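Local coordinates for isochorismatase family protein family (Burkholderia thailandensis, PDB 3TXY), which is of unknown function but belongs to the isochorismatase-like cysteine hydrolase family and may act as a hydrolase, at residues 16-21 / 56-61. Residues are numbered along the deposited sequence; the frame is centred on the assembly and turned at random.
Sequences LVAIDL and VIFVHT
Thr-61 OG1 donates to Asp-20 OD1 over 2.6 Å, just beyond the end of strand 16-19. It meets the carboxylate oxygen on its syn side, 32° out of the plane. Asp-20 chi1 of -74° places CG beside its backbone N and lets OD1 face Thr-61. Before this point the strands pair in parallel. Ile-57 N donates to Leu-16 O, Ala-18 N to Ile-57 O and Val-59 N to Ala-18 O (2.9 Å each for the last two). The last rung, Asp-20 N to Val-59 O, is bent, with the donor 35° above the carbonyl plane. One water donates to Ala-18 O and Val-59 O and accepts from Leu-21 N, linking the segments.

On one face, Ile-19 CD1 lies alongside Val-59 CG2 at 3.9 Å, and Val-17 CG1 reaches the same methyl. On the other, Ala-18 CB meets Phe-58 CD1 at 3.8 Å, and helix 35-51 packs on Ala-18 and Val-56. Strands 128-134 and 102-106 flank the pair within the parallel alpha/beta sheet.

Lys-106 pairs with Asp-20 OD2 and bonds Thr-61 OG1. At the strands' C-terminal ends, this is consistent with the Asp-Lys pair of the family's Cys-Asp-Lys triad. Both carboxylate oxygens are held, fixing the group's rotation.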
ATOM      1  N   LEU A  16     -12.540  12.940   8.383  1.00 10.80           N
ATOM      2  CA  LEU A  16     -12.592  11.605   8.989  1.00 10.61           C
ATOM      3  C   LEU A  16     -12.924  10.612   7.877  1.00 10.12           C
ATOM      4  O   LEU A  16     -13.892  10.801   7.153  1.00 10.30           O
ATOM      5  CB  LEU A  16     -13.675  11.528  10.078  1.00 10.93           C
ATOM      6  CG  LEU A  16     -13.728  10.246  10.929  1.00 10.99           C
ATOM      7  CD1 LEU A  16     -12.503  10.079  11.823  1.00 11.07           C
ATOM      8  CD2 LEU A  16     -14.989  10.237  11.795  1.00 11.35           C
ATOM      9  N   VAL A  17     -12.103   9.572   7.730  1.00  9.63           N
ATOM     10  CA  VAL A  17     -12.308   8.541   6.712  1.00  9.25           C
ATOM     11  C   VAL A  17     -12.331   7.184   7.416  1.00  9.07           C
ATOM     12  O   VAL A  17     -11.351   6.802   8.048  1.00  8.84           O
ATOM     13  CB  VAL A  17     -11.188   8.558   5.655  1.00  9.11           C
ATOM     14  CG1 VAL A  17     -11.387   7.435   4.626  1.00  8.91           C
ATOM     15  CG2 VAL A  17     -11.154   9.924   4.975  1.00  9.37           C
ATOM     16  N   ALA A  18     -13.458   6.485   7.326  1.00  9.13           N
ATOM     17  CA  ALA A  18     -13.695   5.256   8.081  1.00  9.22           C
ATOM     18  C   ALA A  18     -13.842   4.092   7.118  1.00  9.22           C
ATOM     19  O   ALA A  18     -14.706   4.130   6.229  1.00  9.49           O
ATOM     20  CB  ALA A  18     -14.978   5.406   8.903  1.00  9.52           C
ATOM     21  N   ILE A  19     -13.015   3.057   7.286  1.00  9.38           N
ATOM     22  CA  ILE A  19     -12.928   1.971   6.296  1.00  9.28           C
ATOM     23  C   ILE A  19     -13.708   0.725   6.696  1.00  9.51           C
ATOM     24  O   ILE A  19     -13.429   0.128   7.729  1.00  9.49           O
ATOM     25  CB  ILE A  19     -11.462   1.542   6.061  1.00  9.15           C
ATOM     26  CG1 ILE A  19     -10.554   2.726   5.682  1.00  8.91           C
ATOM     27  CG2 ILE A  19     -11.411   0.471   4.984  1.00  8.96           C
ATOM     28  CD1 ILE A  19     -11.027   3.516   4.472  1.00  9.08           C
ATOM     29  N   ASP A  20     -14.670   0.342   5.846  1.00  9.87           N
ATOM     30  CA  ASP A  20     -15.318  -0.985   5.827  1.00 10.20           C
ATOM     31  C   ASP A  20     -16.078  -1.318   7.120  1.00 10.56           C
ATOM     32  O   ASP A  20     -16.138  -2.476   7.529  1.00 11.00           O
ATOM     33  CB  ASP A  20     -14.321  -2.105   5.501  1.00 10.20           C
ATOM     34  CG  ASP A  20     -13.920  -2.128   4.044  1.00 10.14           C
ATOM     35  OD1 ASP A  20     -14.659  -1.575   3.202  1.00 10.53           O
ATOM     36  OD2 ASP A  20     -12.860  -2.696   3.736  1.00 10.40           O
ATOM     37  N   LEU A  21     -16.703  -0.315   7.720  1.00 10.56           N
ATOM     38  CA  LEU A  21     -17.516  -0.550   8.917  1.00 11.05           C
ATOM     39  C   LEU A  21     -18.926  -0.973   8.491  1.00 11.28           C
ATOM     40  O   LEU A  21     -19.943  -0.287   8.731  1.00 11.58           O
ATOM     41  CB  LEU A  21     -17.464   0.650   9.849  1.00 11.17           C
ATOM     42  CG  LEU A  21     -16.053   1.027  10.327  1.00 10.87           C
ATOM     43  CD1 LEU A  21     -16.129   2.242  11.262  1.00 11.21           C
ATOM     44  CD2 LEU A  21     -15.360  -0.130  11.036  1.00 10.72           C
ATOM     45  N   VAL A  56     -17.191  13.889   6.977  1.00 13.21           N
ATOM     46  CA  VAL A  56     -17.086  12.505   7.425  1.00 13.06           C
ATOM     47  C   VAL A  56     -17.342  11.589   6.227  1.00 12.69           C
ATOM     48  O   VAL A  56     -18.368  11.697   5.560  1.00 12.56           O
ATOM     49  CB  VAL A  56     -18.077  12.194   8.557  1.00 13.51           C
ATOM     50  CG1 VAL A  56     -17.948  10.718   8.964  1.00 13.36           C
ATOM     51  CG2 VAL A  56     -17.811  13.137   9.728  1.00 13.82           C
ATOM     52  N   ILE A  57     -16.381  10.710   5.963  1.00 12.19           N
ATOM     53  CA  ILE A  57     -16.385   9.916   4.761  1.00 11.99           C
ATOM     54  C   ILE A  57     -16.384   8.469   5.159  1.00 11.67           C
ATOM     55  O   ILE A  57     -15.436   7.991   5.789  1.00 11.20           O
ATOM     56  CB  ILE A  57     -15.168  10.196   3.867  1.00 11.95           C
ATOM     57  CG1 ILE A  57     -15.099  11.689   3.524  1.00 12.57           C
ATOM     58  CG2 ILE A  57     -15.270   9.343   2.614  1.00 11.80           C
ATOM     59  CD1 ILE A  57     -13.849  12.068   2.764  1.00 12.37           C
ATOM     60  N   PHE A  58     -17.487   7.798   4.845  1.00 11.70           N
ATOM     61  CA  PHE A  58     -17.644   6.401   5.163  1.00 11.46           C
ATOM     62  C   PHE A  58     -17.459   5.549   3.933  1.00 11.26           C
ATOM     63  O   PHE A  58     -18.186   5.699   2.934  1.00 11.08           O
ATOM     64  CB  PHE A  58     -19.018   6.124   5.747  1.00 11.83           C
ATOM     65  CG  PHE A  58     -19.257   6.767   7.086  1.00 12.16           C
ATOM     66  CD1 PHE A  58     -18.606   6.302   8.218  1.00 12.37           C
ATOM     67  CD2 PHE A  58     -20.146   7.819   7.220  1.00 12.71           C
ATOM     68  CE1 PHE A  58     -18.840   6.877   9.464  1.00 12.56           C
ATOM     69  CE2 PHE A  58     -20.385   8.386   8.452  1.00 13.08           C
ATOM     70  CZ  PHE A  58     -19.718   7.923   9.579  1.00 12.88           C
ATOM     71  N   VAL A  59     -16.503   4.625   4.040  1.00 10.89           N
ATOM     72  CA  VAL A  59     -16.115   3.763   2.943  1.00 10.68           C
ATOM     73  C   VAL A  59     -16.649   2.343   3.176  1.00 10.91           C
ATOM     74  O   VAL A  59     -16.498   1.777   4.260  1.00 11.26           O
ATOM     75  CB  VAL A  59     -14.576   3.713   2.816  1.00 10.27           C
ATOM     76  CG1 VAL A  59     -14.134   2.742   1.724  1.00 10.36           C
ATOM     77  CG2 VAL A  59     -14.000   5.105   2.570  1.00 10.22           C
ATOM     78  N   HIS A  60     -17.231   1.747   2.153  1.00 11.17           N
ATOM     79  CA  HIS A  60     -17.606   0.346   2.230  1.00 11.41           C
ATOM     80  C   HIS A  60     -17.210  -0.334   0.959  1.00 11.49           C
ATOM     81  O   HIS A  60     -16.980   0.318  -0.056  1.00 11.20           O
ATOM     82  CB  HIS A  60     -19.101   0.159   2.549  1.00 12.04           C
ATOM     83  CG  HIS A  60     -20.020   0.605   1.459  1.00 12.59           C
ATOM     84  ND1 HIS A  60     -21.120  -0.095   1.120  1.00 13.64           N
ATOM     85  CD2 HIS A  60     -19.991   1.714   0.626  1.00 12.79           C
ATOM     86  CE1 HIS A  60     -21.753   0.528   0.113  1.00 13.81           C
ATOM     87  NE2 HIS A  60     -21.074   1.630  -0.188  1.00 13.54           N
ATOM     88  N   THR A  61     -17.095  -1.653   1.044  1.00 11.47           N
ATOM     89  CA  THR A  61     -16.731  -2.509  -0.070  1.00 11.66           C
ATOM     90  C   THR A  61     -17.970  -3.218  -0.580  1.00 12.11           C
ATOM     91  O   THR A  61     -18.755  -3.780   0.194  1.00 12.28           O
ATOM     92  CB  THR A  61     -15.714  -3.561   0.378  1.00 11.81           C
ATOM     93  OG1 THR A  61     -14.590  -2.896   0.952  1.00 11.75           O
ATOM     94  CG2 THR A  61     -15.266  -4.456  -0.783  1.00 11.88           C
TER
HETATM   95  O   HOH W   1     -16.954   2.589   6.908  1.00 10.50           O